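DUF2520 domain-containing protein (Thermotoga maritima, PDB 2I76) binds NADPH through a Rossmann-type nucleotide-binding domain and is probably a dehydrogenase, although its substrate and physiological role remain unknown. Local coordinates at residues A[61-66]-A[84-89]; A[102-107]-A[127-132]. All blocks are in the same frame, centred on the assembly; numbering follows the deposited sequence.

Contacts 1 and 2 lie side by side in one mixed beta-sheet, their centres about 9 Å apart, and follow each other along the chain. Contact 1 pairs strand 62-64 with strand 85-87 in parallel; contact 2 pairs strand 102-107, the next neighbour of 85-87, with the antiparallel strand 126-128. The two are joined where His-87 O lies 2.9 Å from Ile-105 N, a probable hydrogen bond, and where Val-86 packs on Ala-103. Helix 135-145 covers the same sheet face in both, meeting Val-86 and Ile-105 through Val-138. At the C-terminal ends of the three parallel strands, residues 65-66, 88-89 and 106-107 line the NADPH pocket, so both contacts contribute to one cofactor site.

Contact 1: A[61-66]-A[84-89]; sequences VVFVIV and VLVHCS. With NDP (NADPH dihydro-nicotinamide-adenine-dinucleotide phosphate), chain C.
A beta-alpha-beta unit of the Rossmann-type domain brings residues 61-66 and 84-89 together, strand 62-64 running parallel to strand 85-87 with helix 71-75 in the crossover between them. Val-62 is gripped at both its backbone N and its O: the N donates to Val-84 O at 2.9 Å, nearly along the C=O axis, and the O accepts from Val-86 N, which stands above the carbonyl plane. Val-64 N then donates to Val-86 O at 2.9 Å. On one sheet face Val-62 and Leu-85 lie side by side, the leucine CD2 turned to the valine CB. On the other, Val-86 places its CG2 over one face of the Phe-63 ring, though how closely the two approach in the model is doubtful. Phe-7 also meets this ring. Beyond the strands the two segments diverge toward NADPH. Ile-65 sets CG1 4.0 Å from Cys-88 SG, while its CG2 approaches the nicotinamide ribose. His-87 ND1 accepts from Ser-89 N, its NE2 being bonded to Ser-93 O, and Cys-88 O lies 3.1 Å from C6N of the nicotinamide.

Contact 2: A[102-107]-A[127-132]; sequences RASIHP and GLEGDE. With NDP (NADPH dihydro-nicotinamide-adenine-dinucleotide phosphate), chain C.
Segments 102-107 and 127-132 run antiparallel, with His-106 and Gly-127 a hydrogen-bonded pair and Ile-105 and Leu-128 a non-hydrogen-bonded one. Gly-127 N donates to His-106 O at 2.7 Å and His-106 N returns a bond to Gly-127 O at 2.8 Å, the latter donor 40° out of the carbonyl plane. Farther along, the pairing slackens: Glu-129 N reaches Ser-104 O through a weak, bent bond, beside a CA-H...O contact from Leu-128. Ile-105 and Leu-128 lie side by side and point the same way, Leu-128 CD2 resting 3.5 Å from Ile-105 CG1 and almost as near CD1; Val-138 of helix 135-145 packs on both. This antiparallel pair adds strand 126-128 beside the parallel strands of the Rossmann-type sheet, and strand 149-151 follows it at the edge. Near the far end, Gly-130 lies across from Ala-103. Glu-129, bent at chi2 (-85°), turns its carboxylate back to Ser-104, OE2 lying 3.5 Å from the serine CB; Ser-93, Ser-94 and Ser-154 supply its hydrogen bonds. Arg-102 crosses Asp-131 at about a right angle, CG to CB 3.8 Å apart. Their opposite charges are merely near each other, a carboxylate oxygen of less certain position lying over one guanidinium face, while Asp-131 OD1 accepts from Arg-133 N. His-106 carries CG anti to the backbone N (chi1 -179°), which takes the ring away from Gly-127 to the cofactor, CD2 3.6 Å from NADPH C6N, while ND1 bonds to Tyr-160 OH. With an alanine in place of His-106, the Tyr-160 hydroxyl would probably lose this partner and a gap would open beside the nicotinamide. Pro-107 continues the same wall, its O 3.4 Å from NADPH C5N.

Contact 1: A[61-66]-A[84-89]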
loop_
_atom_site.group_PDB
_atom_site.type_symbol
_atom_site.label_atom_id
_atom_site.label_comp_id
_atom_site.label_asym_id
_atom_site.label_seq_id
_atom_site.Cartn_x
_atom_site.Cartn_y
_atom_site.Cartn_z
ATOM N N VAL A 61 -31.648 0.392 -19.848
ATOM C CA VAL A 61 -30.733 1.099 -18.947
ATOM C C VAL A 61 -29.711 1.976 -19.673
ATOM O O VAL A 61 -29.278 1.674 -20.787
ATOM C CB VAL A 61 -29.934 0.124 -18.029
ATOM C CG1 VAL A 61 -30.875 -0.888 -17.394
ATOM C CG2 VAL A 61 -28.828 -0.557 -18.819
ATOM N N VAL A 62 -29.312 3.059 -19.019
ATOM C CA VAL A 62 -28.352 3.967 -19.615
ATOM C C VAL A 62 -27.143 4.253 -18.736
ATOM O O VAL A 62 -27.233 4.959 -17.733
ATOM C CB VAL A 62 -29.015 5.297 -19.975
ATOM C CG1 VAL A 62 -28.009 6.211 -20.664
ATOM C CG2 VAL A 62 -30.211 5.044 -20.873
ATOM N N PHE A 63 -26.008 3.690 -19.130
ATOM C CA PHE A 63 -24.762 3.894 -18.417
ATOM C C PHE A 63 -24.229 5.231 -18.868
ATOM O O PHE A 63 -23.951 5.420 -20.063
ATOM C CB PHE A 63 -23.741 2.820 -18.783
ATOM C CG PHE A 63 -23.931 1.535 -18.058
ATOM C CD1 PHE A 63 -24.709 0.527 -18.599
ATOM C CD2 PHE A 63 -23.323 1.327 -16.829
ATOM C CE1 PHE A 63 -24.874 -0.683 -17.926
ATOM C CE2 PHE A 63 -23.482 0.129 -16.148
ATOM C CZ PHE A 63 -24.258 -0.879 -16.695
ATOM N N VAL A 64 -24.099 6.167 -17.934
ATOM C CA VAL A 64 -23.577 7.469 -18.302
ATOM C C VAL A 64 -22.141 7.488 -17.825
ATOM O O VAL A 64 -21.830 8.019 -16.763
ATOM C CB VAL A 64 -24.379 8.612 -17.653
ATOM C CG1 VAL A 64 -23.877 9.945 -18.176
ATOM C CG2 VAL A 64 -25.848 8.467 -17.978
ATOM N N ILE A 65 -21.266 6.883 -18.616
ATOM C CA ILE A 65 -19.858 6.803 -18.270
ATOM C C ILE A 65 -19.043 7.971 -18.823
ATOM O O ILE A 65 -18.360 7.859 -19.855
ATOM C CB ILE A 65 -19.259 5.462 -18.750
ATOM C CG1 ILE A 65 -20.247 4.334 -18.439
ATOM C CG2 ILE A 65 -17.924 5.212 -18.064
ATOM C CD1 ILE A 65 -19.728 2.942 -18.704
ATOM N N VAL A 66 -19.147 9.103 -18.137
ATOM C CA VAL A 66 -18.397 10.292 -18.508
ATOM C C VAL A 66 -17.943 10.987 -17.229
ATOM O O VAL A 66 -18.502 10.758 -16.161
ATOM C CB VAL A 66 -19.241 11.288 -19.321
ATOM C CG1 VAL A 66 -19.841 10.592 -20.531
ATOM C CG2 VAL A 66 -20.300 11.917 -18.429
ATOM N N VAL A 84 -33.579 2.658 -16.652
ATOM C CA VAL A 84 -32.914 2.871 -15.376
ATOM C C VAL A 84 -31.577 3.557 -15.689
ATOM O O VAL A 84 -30.900 3.182 -16.645
ATOM C CB VAL A 84 -32.658 1.525 -14.664
ATOM C CG1 VAL A 84 -31.869 1.745 -13.390
ATOM C CG2 VAL A 84 -33.977 0.862 -14.342
ATOM N N LEU A 85 -31.212 4.574 -14.909
ATOM C CA LEU A 85 -29.950 5.296 -15.127
ATOM C C LEU A 85 -28.873 4.896 -14.133
ATOM O O LEU A 85 -29.161 4.671 -12.958
ATOM C CB LEU A 85 -30.163 6.800 -15.032
ATOM C CG LEU A 85 -30.963 7.384 -16.185
ATOM C CD1 LEU A 85 -31.057 8.903 -16.048
ATOM C CD2 LEU A 85 -30.288 6.993 -17.484
ATOM N N VAL A 86 -27.633 4.810 -14.608
ATOM C CA VAL A 86 -26.514 4.425 -13.753
ATOM C C VAL A 86 -25.181 5.066 -14.161
ATOM O O VAL A 86 -24.851 5.158 -15.353
ATOM C CB VAL A 86 -26.310 2.865 -13.747
ATOM C CG1 VAL A 86 -27.629 2.145 -13.469
ATOM C CG2 VAL A 86 -25.747 2.403 -15.080
ATOM N N HIS A 87 -24.421 5.531 -13.176
ATOM C CA HIS A 87 -23.104 6.087 -13.459
ATOM C C HIS A 87 -22.121 5.305 -12.596
ATOM O O HIS A 87 -22.518 4.523 -11.723
ATOM C CB HIS A 87 -23.028 7.595 -13.179
ATOM C CG HIS A 87 -23.288 7.964 -11.756
ATOM N ND1 HIS A 87 -22.452 7.596 -10.728
ATOM C CD2 HIS A 87 -24.306 8.650 -11.187
ATOM C CE1 HIS A 87 -22.946 8.034 -9.584
ATOM N NE2 HIS A 87 -24.070 8.678 -9.835
ATOM N N CYS A 88 -20.834 5.504 -12.841
ATOM C CA CYS A 88 -19.825 4.758 -12.106
ATOM C C CYS A 88 -18.989 5.631 -11.187
ATOM O O CYS A 88 -17.905 5.240 -10.765
ATOM C CB CYS A 88 -18.923 4.040 -13.108
ATOM S SG CYS A 88 -19.825 3.474 -14.589
ATOM N N SER A 89 -19.494 6.814 -10.869
ATOM C CA SER A 89 -18.766 7.724 -10.003
ATOM C C SER A 89 -18.482 7.115 -8.638
ATOM O O SER A 89 -19.383 6.537 -8.000
ATOM C CB SER A 89 -19.554 9.014 -9.808
ATOM O OG SER A 89 -19.011 9.768 -8.742
HETATM P PA NDP C . -13.032 9.628 -19.586
HETATM O O1A NDP C . -12.213 8.587 -20.165
HETATM O O2A NDP C . -12.560 11.055 -19.431
HETATM O O5B NDP C . -14.428 9.628 -20.390
HETATM C C5B NDP C . -14.378 9.978 -21.758
HETATM C C4B NDP C . -15.810 9.913 -22.222
HETATM O O4B NDP C . -16.527 10.972 -21.487
HETATM C C3B NDP C . -15.960 10.215 -23.655
HETATM O O3B NDP C . -16.991 9.401 -24.198
HETATM C C2B NDP C . -16.278 11.639 -23.741
HETATM O O2B NDP C . -16.829 12.218 -24.931
HETATM C C1B NDP C . -17.056 11.852 -22.488
HETATM N N9A NDP C . -16.941 13.300 -22.104
HETATM C C8A NDP C . -15.807 14.001 -21.603
HETATM N N7A NDP C . -16.089 15.271 -21.391
HETATM C C5A NDP C . -17.391 15.455 -21.748
HETATM C C6A NDP C . -18.289 16.582 -21.753
HETATM N N6A NDP C . -17.855 17.791 -21.354
HETATM N N1A NDP C . -19.593 16.418 -22.188
HETATM C C2A NDP C . -20.038 15.181 -22.598
HETATM N N3A NDP C . -19.270 14.057 -22.625
HETATM C C4A NDP C . -17.946 14.257 -22.177
HETATM O O3 NDP C . -13.611 9.156 -18.224
HETATM P PN NDP C . -13.443 8.731 -16.639
HETATM O O1N NDP C . -12.860 10.032 -16.295
HETATM O O2N NDP C . -12.593 7.509 -16.835
HETATM O O5D NDP C . -14.680 8.314 -15.742
HETATM C C5D NDP C . -16.047 8.316 -16.239
HETATM C C4D NDP C . -16.938 7.829 -15.057
HETATM O O4D NDP C . -16.446 6.562 -14.606
HETATM C C3D NDP C . -16.916 8.751 -13.835
HETATM O O3D NDP C . -18.247 8.844 -13.320
HETATM C C2D NDP C . -15.907 8.118 -12.890
HETATM O O2D NDP C . -16.126 8.533 -11.551
HETATM C C1D NDP C . -16.141 6.593 -13.200
HETATM N N1N NDP C . -14.939 5.709 -12.921
HETATM C C2N NDP C . -13.698 5.917 -13.642
HETATM C C3N NDP C . -12.584 5.008 -13.300
HETATM C C7N NDP C . -11.282 5.137 -13.975
HETATM O O7N NDP C . -10.286 4.409 -13.704
HETATM N N7N NDP C . -11.097 6.081 -14.943
HETATM C C4N NDP C . -12.795 4.012 -12.303
HETATM C C5N NDP C . -13.988 3.837 -11.629
HETATM C C6N NDP C . -15.063 4.682 -11.932
HETATM P P2B NDP C . -17.166 11.475 -26.241
HETATM O O1X NDP C . -17.651 12.578 -27.077
HETATM O O2X NDP C . -18.222 10.466 -25.986
HETATM O O3X NDP C . -15.920 10.823 -26.828
#

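Contact 2: A[102-107]-A[127-132]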
loop_
_atom_site.group_PDB
_atom_site.type_symbol
_atom_site.label_atom_id
_atom_site.label_comp_id
_atom_site.label_asym_id
_atom_site.label_seq_id
_atom_site.Cartn_x
_atom_site.Cartn_y
_atom_site.Cartn_z
ATOM N N ARG A 102 -32.903 4.647 -10.744
ATOM C CA ARG A 102 -31.479 4.977 -10.784
ATOM C C ARG A 102 -30.558 3.973 -10.101
ATOM O O ARG A 102 -31.010 3.026 -9.464
ATOM C CB ARG A 102 -31.259 6.370 -10.185
ATOM C CG ARG A 102 -31.972 6.584 -8.872
ATOM C CD ARG A 102 -31.867 8.027 -8.416
ATOM N NE ARG A 102 -32.775 8.312 -7.311
ATOM C CZ ARG A 102 -32.735 7.703 -6.129
ATOM N NH1 ARG A 102 -31.819 6.766 -5.883
ATOM N NH2 ARG A 102 -33.627 8.031 -5.196
ATOM N N ALA A 103 -29.255 4.185 -10.260
ATOM C CA ALA A 103 -28.254 3.312 -9.663
ATOM C C ALA A 103 -26.839 3.856 -9.854
ATOM O O ALA A 103 -26.627 4.841 -10.560
ATOM C CB ALA A 103 -28.360 1.901 -10.250
ATOM N N SER A 104 -25.879 3.191 -9.220
ATOM C CA SER A 104 -24.483 3.593 -9.279
ATOM C C SER A 104 -23.565 2.375 -9.128
ATOM O O SER A 104 -23.627 1.683 -8.111
ATOM C CB SER A 104 -24.217 4.608 -8.151
ATOM O OG SER A 104 -22.859 5.008 -8.092
ATOM N N ILE A 105 -22.743 2.092 -10.141
ATOM C CA ILE A 105 -21.805 0.961 -10.057
ATOM C C ILE A 105 -20.355 1.433 -10.182
ATOM O O ILE A 105 -19.945 1.997 -11.209
ATOM C CB ILE A 105 -22.080 -0.165 -11.110
ATOM C CG1 ILE A 105 -21.056 -1.291 -10.900
ATOM C CG2 ILE A 105 -22.036 0.385 -12.528
ATOM C CD1 ILE A 105 -21.492 -2.668 -11.369
ATOM N N HIS A 106 -19.589 1.185 -9.121
ATOM C CA HIS A 106 -18.208 1.634 -9.063
ATOM C C HIS A 106 -17.129 0.576 -8.888
ATOM O O HIS A 106 -16.983 -0.007 -7.805
ATOM C CB HIS A 106 -18.055 2.689 -7.959
ATOM C CG HIS A 106 -16.664 3.230 -7.845
ATOM N ND1 HIS A 106 -15.718 2.685 -7.002
ATOM C CD2 HIS A 106 -16.034 4.208 -8.539
ATOM C CE1 HIS A 106 -14.564 3.301 -7.184
ATOM N NE2 HIS A 106 -14.728 4.229 -8.111
ATOM N N PRO A 107 -16.342 0.333 -9.954
ATOM C CA PRO A 107 -15.250 -0.643 -9.974
ATOM C C PRO A 107 -13.971 -0.055 -9.367
ATOM O O PRO A 107 -13.441 0.947 -9.874
ATOM C CB PRO A 107 -15.096 -0.942 -11.461
ATOM C CG PRO A 107 -15.345 0.384 -12.067
ATOM C CD PRO A 107 -16.559 0.880 -11.304
ATOM N N GLY A 127 -18.509 -1.200 -5.895
ATOM C CA GLY A 127 -19.242 -0.406 -4.937
ATOM C C GLY A 127 -20.533 -0.038 -5.635
ATOM O O GLY A 127 -20.555 0.844 -6.497
ATOM N N LEU A 128 -21.607 -0.732 -5.287
ATOM C CA LEU A 128 -22.894 -0.457 -5.899
ATOM C C LEU A 128 -23.698 0.392 -4.931
ATOM O O LEU A 128 -23.355 0.507 -3.755
ATOM C CB LEU A 128 -23.631 -1.765 -6.206
ATOM C CG LEU A 128 -22.755 -2.932 -6.669
ATOM C CD1 LEU A 128 -23.628 -4.047 -7.197
ATOM C CD2 LEU A 128 -21.796 -2.465 -7.741
ATOM N N GLU A 129 -24.773 0.977 -5.440
ATOM C CA GLU A 129 -25.650 1.846 -4.667
ATOM C C GLU A 129 -26.665 2.344 -5.695
ATOM O O GLU A 129 -26.348 3.170 -6.555
ATOM C CB GLU A 129 -24.818 2.994 -4.064
ATOM C CG GLU A 129 -25.580 4.157 -3.458
ATOM C CD GLU A 129 -25.965 5.205 -4.491
ATOM O OE1 GLU A 129 -27.166 5.292 -4.833
ATOM O OE2 GLU A 129 -25.070 5.934 -4.973
ATOM N N GLY A 130 -27.877 1.805 -5.634
ATOM C CA GLY A 130 -28.889 2.208 -6.587
ATOM C C GLY A 130 -30.290 2.364 -6.039
ATOM O O GLY A 130 -30.546 2.295 -4.827
ATOM N N ASP A 131 -31.203 2.582 -6.977
ATOM C CA ASP A 131 -32.627 2.758 -6.705
ATOM C C ASP A 131 -33.198 1.472 -6.127
ATOM O O ASP A 131 -32.478 0.489 -5.972
ATOM C CB ASP A 131 -33.332 3.122 -8.018
ATOM C CG ASP A 131 -34.802 3.339 -7.846
ATOM O OD1 ASP A 131 -35.564 2.351 -7.854
ATOM O OD2 ASP A 131 -35.200 4.508 -7.695
ATOM N N GLU A 132 -34.477 1.464 -5.802
ATOM C CA GLU A 132 -35.076 0.257 -5.277
ATOM C C GLU A 132 -35.013 -0.768 -6.409
ATOM O O GLU A 132 -34.504 -1.869 -6.247
ATOM C CB GLU A 132 -36.551 0.535 -4.879
HETATM P PA NDP C . -13.032 9.628 -19.586
HETATM O O1A NDP C . -12.213 8.587 -20.165
HETATM O O2A NDP C . -12.560 11.055 -19.431
HETATM O O5B NDP C . -14.428 9.628 -20.390
HETATM C C5B NDP C . -14.378 9.978 -21.758
HETATM C C4B NDP C . -15.810 9.913 -22.222
HETATM O O4B NDP C . -16.527 10.972 -21.487
HETATM C C3B NDP C . -15.960 10.215 -23.655
HETATM O O3B NDP C . -16.991 9.401 -24.198
HETATM C C2B NDP C . -16.278 11.639 -23.741
HETATM O O2B NDP C . -16.829 12.218 -24.931
HETATM C C1B NDP C . -17.056 11.852 -22.488
HETATM N N9A NDP C . -16.941 13.300 -22.104
HETATM C C8A NDP C . -15.807 14.001 -21.603
HETATM N N7A NDP C . -16.089 15.271 -21.391
HETATM C C5A NDP C . -17.391 15.455 -21.748
HETATM C C6A NDP C . -18.289 16.582 -21.753
HETATM N N6A NDP C . -17.855 17.791 -21.354
HETATM N N1A NDP C . -19.593 16.418 -22.188
HETATM C C2A NDP C . -20.038 15.181 -22.598
HETATM N N3A NDP C . -19.270 14.057 -22.625
HETATM C C4A NDP C . -17.946 14.257 -22.177
HETATM O O3 NDP C . -13.611 9.156 -18.224
HETATM P PN NDP C . -13.443 8.731 -16.639
HETATM O O1N NDP C . -12.860 10.032 -16.295
HETATM O O2N NDP C . -12.593 7.509 -16.835
HETATM O O5D NDP C . -14.680 8.314 -15.742
HETATM C C5D NDP C . -16.047 8.316 -16.239
HETATM C C4D NDP C . -16.938 7.829 -15.057
HETATM O O4D NDP C . -16.446 6.562 -14.606
HETATM C C3D NDP C . -16.916 8.751 -13.835
HETATM O O3D NDP C . -18.247 8.844 -13.320
HETATM C C2D NDP C . -15.907 8.118 -12.890
HETATM O O2D NDP C . -16.126 8.533 -11.551
HETATM C C1D NDP C . -16.141 6.593 -13.200
HETATM N N1N NDP C . -14.939 5.709 -12.921
HETATM C C2N NDP C . -13.698 5.917 -13.642
HETATM C C3N NDP C . -12.584 5.008 -13.300
HETATM C C7N NDP C . -11.282 5.137 -13.975
HETATM O O7N NDP C . -10.286 4.409 -13.704
HETATM N N7N NDP C . -11.097 6.081 -14.943
HETATM C C4N NDP C . -12.795 4.012 -12.303
HETATM C C5N NDP C . -13.988 3.837 -11.629
HETATM C C6N NDP C . -15.063 4.682 -11.932
HETATM P P2B NDP C . -17.166 11.475 -26.241
HETATM O O1X NDP C . -17.651 12.578 -27.077
HETATM O O2X NDP C . -18.222 10.466 -25.986
HETATM O O3X NDP C . -15.920 10.823 -26.828
#